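Local coordinates for protein 4-alpha-glucanotransferase (Corynebacterium glutamicum, PDB 5B68) that is an amylomaltase, a member of the 4-alpha-glucanotransferase family with a TIM-barrel fold, at residues L463-M471 / T481-V491. Numbering follows the deposited sequence.
Sequences LGLFRLFVM and TYIRFDHNALV
Phe469 turns its ring edge toward one face of Tyr482, a T-shaped pair with planes at 70° in which Phe469 CD1 lies 3.8 Å from Tyr482 CE2. Phe469 CG, anti to the backbone N (chi1 -169°), carries the ring alongside the backbone of Thr481. On the same face of the sheet as Phe469, flat tyrosine suits the methylenes of Arg467, Arg467 CG lying 3.7 Å from Tyr482 CD1, while the guanidinium salt-bridges Glu514. Between the strands, Leu468 and Ile483 exchange two backbone hydrogen bonds, as do Val470 and Thr481. On the other face branched Val470 and Ile483 meet through their CG2 methyls, backed by Ile38 of helix 32-41, and Leu468 CD1 packs 3.7 Å from Phe485 CE2. Past the strands, Phe485 N donates to Phe466 O from above the carbonyl plane; Phe466 CD2 presses on His487 CB at 3.3 Å, though the near-parallel rings (15°) barely overlap. Leu465 CD2 meets Leu490 CB, Leu465 CB meets Val491 CG2, and buried Leu465 O receives just a CA-H...O contact from His487. Looser, toward solvent, Arg484 barely touches Arg467, and exposed Asp486 N-caps the helix through a weak bond from Ala489 N. Strands 467-472 and 481-484 form the edge hairpin of a four-stranded antiparallel sheet inserted between barrel strands 456-459 and 504-507.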
ATOM      1  N   LEU A 463      -3.702  -8.769   4.404  1.00 20.04           N
ATOM      2  CA  LEU A 463      -4.895  -9.673   4.428  1.00 20.49           C
ATOM      3  C   LEU A 463      -5.931  -9.395   3.327  1.00 18.20           C
ATOM      4  O   LEU A 463      -6.631 -10.318   2.909  1.00 18.55           O
ATOM      5  CB  LEU A 463      -5.537  -9.665   5.795  1.00 21.18           C
ATOM      6  CG  LEU A 463      -6.678 -10.662   6.007  1.00 22.81           C
ATOM      7  CD1 LEU A 463      -6.288 -12.130   5.910  1.00 23.80           C
ATOM      8  CD2 LEU A 463      -7.400 -10.335   7.325  1.00 29.64           C
ATOM      9  N   GLY A 464      -5.971  -8.137   2.865  1.00 16.30           N
ATOM     10  CA  GLY A 464      -6.760  -7.668   1.738  1.00 19.48           C
ATOM     11  C   GLY A 464      -6.458  -8.319   0.418  1.00 19.55           C
ATOM     12  O   GLY A 464      -7.224  -8.139  -0.544  1.00 24.88           O
ATOM     13  N   LEU A 465      -5.370  -9.056   0.324  1.00 19.03           N
ATOM     14  CA  LEU A 465      -5.113  -9.876  -0.867  1.00 18.27           C
ATOM     15  C   LEU A 465      -6.015 -11.124  -0.817  1.00 20.72           C
ATOM     16  O   LEU A 465      -6.124 -11.846  -1.833  1.00 20.78           O
ATOM     17  CB  LEU A 465      -3.657 -10.249  -0.933  1.00 21.21           C
ATOM     18  CG  LEU A 465      -2.629  -9.082  -1.000  1.00 24.06           C
ATOM     19  CD1 LEU A 465      -1.235  -9.687  -0.905  1.00 26.74           C
ATOM     20  CD2 LEU A 465      -2.707  -8.303  -2.259  1.00 26.31           C
ATOM     21  N   PHE A 466      -6.564 -11.446   0.378  1.00 17.32           N
ATOM     22  CA  PHE A 466      -7.388 -12.603   0.608  1.00 17.79           C
ATOM     23  C   PHE A 466      -8.863 -12.252   0.734  1.00 19.32           C
ATOM     24  O   PHE A 466      -9.717 -12.941   0.196  1.00 19.81           O
ATOM     25  CB  PHE A 466      -6.893 -13.374   1.850  1.00 17.92           C
ATOM     26  CG  PHE A 466      -5.456 -13.853   1.723  1.00 19.08           C
ATOM     27  CD1 PHE A 466      -4.404 -12.986   1.954  1.00 19.73           C
ATOM     28  CD2 PHE A 466      -5.180 -15.158   1.341  1.00 19.61           C
ATOM     29  CE1 PHE A 466      -3.104 -13.421   1.845  1.00 20.68           C
ATOM     30  CE2 PHE A 466      -3.892 -15.582   1.206  1.00 22.70           C
ATOM     31  CZ  PHE A 466      -2.822 -14.693   1.435  1.00 20.02           C
ATOM     32  N   ARG A 467      -9.159 -11.265   1.561  1.00 20.90           N
ATOM     33  CA  ARG A 467     -10.503 -10.872   1.845  1.00 20.58           C
ATOM     34  C   ARG A 467     -10.491  -9.445   2.394  1.00 21.26           C
ATOM     35  O   ARG A 467      -9.462  -8.983   2.934  1.00 20.85           O
ATOM     36  CB  ARG A 467     -11.099 -11.873   2.880  1.00 20.51           C
ATOM     37  CG  ARG A 467     -10.434 -11.758   4.242  1.00 22.99           C
ATOM     38  CD  ARG A 467     -10.854 -12.887   5.162  1.00 22.76           C
ATOM     39  NE  ARG A 467     -10.249 -14.166   4.811  1.00 23.68           N
ATOM     40  CZ  ARG A 467      -9.561 -14.928   5.660  1.00 22.26           C
ATOM     41  NH1 ARG A 467      -9.047 -16.050   5.241  1.00 24.38           N
ATOM     42  NH2 ARG A 467      -9.342 -14.541   6.909  1.00 23.14           N
ATOM     43  N   LEU A 468     -11.608  -8.745   2.299  1.00 19.81           N
ATOM     44  CA  LEU A 468     -11.731  -7.435   2.929  1.00 20.89           C
ATOM     45  C   LEU A 468     -12.956  -7.449   3.754  1.00 19.26           C
ATOM     46  O   LEU A 468     -13.976  -7.963   3.317  1.00 22.63           O
ATOM     47  CB  LEU A 468     -11.855  -6.324   1.887  1.00 21.29           C
ATOM     48  CG  LEU A 468     -10.524  -5.989   1.172  1.00 21.64           C
ATOM     49  CD1 LEU A 468     -10.797  -5.053  -0.000  1.00 23.64           C
ATOM     50  CD2 LEU A 468      -9.467  -5.424   2.093  1.00 21.00           C
ATOM     51  N   PHE A 469     -12.909  -6.788   4.881  1.00 20.71           N
ATOM     52  CA  PHE A 469     -14.111  -6.440   5.631  1.00 20.93           C
ATOM     53  C   PHE A 469     -14.729  -5.209   5.066  1.00 20.65           C
ATOM     54  O   PHE A 469     -14.059  -4.205   4.992  1.00 20.91           O
ATOM     55  CB  PHE A 469     -13.774  -6.230   7.096  1.00 23.05           C
ATOM     56  CG  PHE A 469     -14.972  -6.141   7.963  1.00 24.45           C
ATOM     57  CD1 PHE A 469     -15.677  -7.286   8.332  1.00 26.05           C
ATOM     58  CD2 PHE A 469     -15.435  -4.914   8.381  1.00 25.03           C
ATOM     59  CE1 PHE A 469     -16.826  -7.185   9.117  1.00 29.05           C
ATOM     60  CE2 PHE A 469     -16.585  -4.808   9.156  1.00 26.10           C
ATOM     61  CZ  PHE A 469     -17.276  -5.927   9.531  1.00 25.91           C
ATOM     62  N   VAL A 470     -15.981  -5.312   4.647  1.00 21.16           N
ATOM     63  CA  VAL A 470     -16.710  -4.227   4.008  1.00 21.96           C
ATOM     64  C   VAL A 470     -18.069  -4.045   4.665  1.00 23.71           C
ATOM     65  O   VAL A 470     -18.690  -5.030   5.110  1.00 22.72           O
ATOM     66  CB  VAL A 470     -16.929  -4.494   2.474  1.00 22.28           C
ATOM     67  CG1 VAL A 470     -15.595  -4.509   1.761  1.00 23.27           C
ATOM     68  CG2 VAL A 470     -17.638  -5.797   2.201  1.00 22.63           C
ATOM     69  N   MET A 471     -18.587  -2.822   4.585  1.00 23.64           N
ATOM     70  CA  MET A 471     -19.904  -2.510   5.090  1.00 26.05           C
ATOM     71  C   MET A 471     -20.641  -1.738   4.031  1.00 23.70           C
ATOM     72  O   MET A 471     -20.020  -1.114   3.194  1.00 24.15           O
ATOM     73  CB  MET A 471     -19.752  -1.680   6.368  1.00 25.76           C
ATOM     74  CG  MET A 471     -19.127  -0.318   6.090  1.00 28.14           C
ATOM     75  SD  MET A 471     -18.223   0.339   7.491  1.00 28.68           S
ATOM     76  CE  MET A 471     -16.833  -0.800   7.413  1.00 30.79           C
ATOM     77  N   THR A 481     -19.375  -7.320   6.669  1.00 20.78           N
ATOM     78  CA  THR A 481     -18.988  -8.689   6.511  1.00 22.84           C
ATOM     79  C   THR A 481     -17.750  -8.774   5.605  1.00 22.31           C
ATOM     80  O   THR A 481     -17.284  -7.734   5.152  1.00 22.61           O
ATOM     81  CB  THR A 481     -20.130  -9.539   5.965  1.00 20.85           C
ATOM     82  OG1 THR A 481     -19.752 -10.895   6.080  1.00 22.97           O
ATOM     83  CG2 THR A 481     -20.518  -9.215   4.538  1.00 22.95           C
ATOM     84  N   TYR A 482     -17.247  -9.978   5.392  1.00 22.83           N
ATOM     85  CA  TYR A 482     -16.086 -10.213   4.570  1.00 20.13           C
ATOM     86  C   TYR A 482     -16.493 -10.551   3.153  1.00 21.20           C
ATOM     87  O   TYR A 482     -17.441 -11.261   2.944  1.00 19.58           O
ATOM     88  CB  TYR A 482     -15.253 -11.358   5.139  1.00 22.11           C
ATOM     89  CG  TYR A 482     -14.421 -10.924   6.302  1.00 23.98           C
ATOM     90  CD1 TYR A 482     -13.269 -10.204   6.097  1.00 24.30           C
ATOM     91  CD2 TYR A 482     -14.822 -11.162   7.603  1.00 26.85           C
ATOM     92  CE1 TYR A 482     -12.516  -9.765   7.143  1.00 26.67           C
ATOM     93  CE2 TYR A 482     -14.070 -10.724   8.663  1.00 27.69           C
ATOM     94  CZ  TYR A 482     -12.916 -10.025   8.421  1.00 28.79           C
ATOM     95  OH  TYR A 482     -12.143  -9.580   9.443  1.00 34.53           O
ATOM     96  N   ILE A 483     -15.769 -10.005   2.199  1.00 20.34           N
ATOM     97  CA  ILE A 483     -15.830 -10.490   0.809  1.00 21.56           C
ATOM     98  C   ILE A 483     -14.502 -11.091   0.471  1.00 20.28           C
ATOM     99  O   ILE A 483     -13.461 -10.527   0.786  1.00 20.19           O
ATOM    100  CB  ILE A 483     -16.212  -9.409  -0.214  1.00 22.85           C
ATOM    101  CG1 ILE A 483     -15.295  -8.202  -0.147  1.00 24.94           C
ATOM    102  CG2 ILE A 483     -17.645  -8.978   0.014  1.00 23.51           C
ATOM    103  CD1 ILE A 483     -15.658  -7.188  -1.254  1.00 26.09           C
ATOM    104  N   ARG A 484     -14.550 -12.255  -0.154  0.50 20.93           N
ATOM    105  CA  ARG A 484     -13.376 -13.044  -0.559  0.50 21.31           C
ATOM    106  C   ARG A 484     -12.811 -12.624  -1.919  0.50 20.07           C
ATOM    107  O   ARG A 484     -13.585 -12.331  -2.834  0.50 21.75           O
ATOM    108  CB  ARG A 484     -13.819 -14.529  -0.573  0.50 22.82           C
ATOM    109  CG  ARG A 484     -12.860 -15.556  -1.138  0.50 25.34           C
ATOM    110  CD  ARG A 484     -13.081 -16.999  -0.654  0.50 27.57           C
ATOM    111  NE  ARG A 484     -14.437 -17.568  -0.687  0.50 31.42           N
ATOM    112  CZ  ARG A 484     -15.138 -17.793  -1.786  0.50 31.72           C
ATOM    113  NH1 ARG A 484     -14.650 -17.442  -2.957  0.50 34.79           N
ATOM    114  NH2 ARG A 484     -16.324 -18.361  -1.697  0.50 35.22           N
ATOM    115  N   PHE A 485     -11.472 -12.646  -2.072  1.00 18.65           N
ATOM    116  CA  PHE A 485     -10.810 -12.411  -3.344  1.00 18.19           C
ATOM    117  C   PHE A 485     -10.065 -13.644  -3.709  1.00 18.15           C
ATOM    118  O   PHE A 485      -9.819 -14.525  -2.869  1.00 18.79           O
ATOM    119  CB  PHE A 485      -9.865 -11.194  -3.280  1.00 18.42           C
ATOM    120  CG  PHE A 485     -10.620  -9.904  -3.128  1.00 20.86           C
ATOM    121  CD1 PHE A 485     -11.063  -9.234  -4.253  1.00 20.38           C
ATOM    122  CD2 PHE A 485     -10.910  -9.360  -1.886  1.00 23.19           C
ATOM    123  CE1 PHE A 485     -11.807  -8.083  -4.119  1.00 23.44           C
ATOM    124  CE2 PHE A 485     -11.692  -8.195  -1.774  1.00 26.63           C
ATOM    125  CZ  PHE A 485     -12.139  -7.567  -2.911  1.00 23.36           C
ATOM    126  N   ASP A 486      -9.692 -13.725  -4.991  1.00 17.65           N
ATOM    127  CA  ASP A 486      -8.853 -14.801  -5.430  1.00 19.43           C
ATOM    128  C   ASP A 486      -7.409 -14.507  -5.035  1.00 17.62           C
ATOM    129  O   ASP A 486      -6.674 -13.817  -5.789  1.00 18.37           O
ATOM    130  CB  ASP A 486      -9.012 -15.043  -6.921  1.00 20.64           C
ATOM    131  CG  ASP A 486      -8.154 -16.177  -7.434  1.00 21.20           C
ATOM    132  OD1 ASP A 486      -7.332 -16.842  -6.712  1.00 19.40           O
ATOM    133  OD2 ASP A 486      -8.408 -16.499  -8.606  1.00 22.50           O
ATOM    134  N   HIS A 487      -6.990 -15.054  -3.879  1.00 18.33           N
ATOM    135  CA  HIS A 487      -5.636 -14.765  -3.375  1.00 19.74           C
ATOM    136  C   HIS A 487      -4.530 -15.284  -4.323  1.00 17.94           C
ATOM    137  O   HIS A 487      -3.420 -14.707  -4.405  1.00 19.04           O
ATOM    138  CB  HIS A 487      -5.425 -15.284  -1.939  1.00 19.97           C
ATOM    139  CG  HIS A 487      -5.691 -16.737  -1.836  1.00 22.30           C
ATOM    140  ND1 HIS A 487      -4.718 -17.677  -2.071  1.00 29.26           N
ATOM    141  CD2 HIS A 487      -6.848 -17.410  -1.713  1.00 25.47           C
ATOM    142  CE1 HIS A 487      -5.254 -18.878  -2.049  1.00 25.28           C
ATOM    143  NE2 HIS A 487      -6.544 -18.744  -1.845  1.00 27.89           N
ATOM    144  N   ASN A 488      -4.802 -16.362  -5.028  1.00 18.58           N
ATOM    145  CA  ASN A 488      -3.839 -16.856  -5.988  1.00 20.35           C
ATOM    146  C   ASN A 488      -3.536 -15.811  -7.079  1.00 18.89           C
ATOM    147  O   ASN A 488      -2.369 -15.641  -7.467  1.00 18.22           O
ATOM    148  CB  ASN A 488      -4.214 -18.138  -6.607  1.00 22.96           C
ATOM    149  CG  ASN A 488      -4.073 -19.309  -5.642  1.00 26.77           C
ATOM    150  OD1 ASN A 488      -3.118 -19.434  -4.892  1.00 30.82           O
ATOM    151  ND2 ASN A 488      -5.037 -20.150  -5.673  1.00 30.19           N
ATOM    152  N   ALA A 489      -4.572 -15.117  -7.487  1.00 17.56           N
ATOM    153  CA  ALA A 489      -4.388 -13.971  -8.367  1.00 18.06           C
ATOM    154  C   ALA A 489      -3.758 -12.745  -7.713  1.00 17.94           C
ATOM    155  O   ALA A 489      -2.746 -12.263  -8.214  1.00 20.38           O
ATOM    156  CB  ALA A 489      -5.706 -13.634  -9.061  1.00 17.48           C
ATOM    157  N   LEU A 490      -4.294 -12.244  -6.600  1.00 18.08           N
ATOM    158  CA  LEU A 490      -3.770 -11.008  -6.011  1.00 17.29           C
ATOM    159  C   LEU A 490      -2.344 -11.195  -5.475  1.00 17.44           C
ATOM    160  O   LEU A 490      -1.449 -10.382  -5.738  1.00 16.86           O
ATOM    161  CB  LEU A 490      -4.714 -10.501  -4.922  1.00 19.40           C
ATOM    162  CG  LEU A 490      -6.049  -9.913  -5.442  1.00 19.03           C
ATOM    163  CD1 LEU A 490      -6.869  -9.307  -4.356  1.00 20.79           C
ATOM    164  CD2 LEU A 490      -5.802  -8.851  -6.495  1.00 19.73           C
ATOM    165  N   VAL A 491      -2.114 -12.279  -4.753  1.00 16.57           N
ATOM    166  CA  VAL A 491      -0.786 -12.553  -4.190  1.00 18.48           C
ATOM    167  C   VAL A 491       0.162 -12.939  -5.263  1.00 17.81           C
ATOM    168  O   VAL A 491       1.346 -12.509  -5.272  1.00 17.28           O
ATOM    169  CB  VAL A 491      -0.808 -13.715  -3.158  1.00 18.88           C
ATOM    170  CG1 VAL A 491       0.597 -14.058  -2.700  1.00 22.91           C
ATOM    171  CG2 VAL A 491      -1.662 -13.384  -1.948  1.00 19.84           C
TER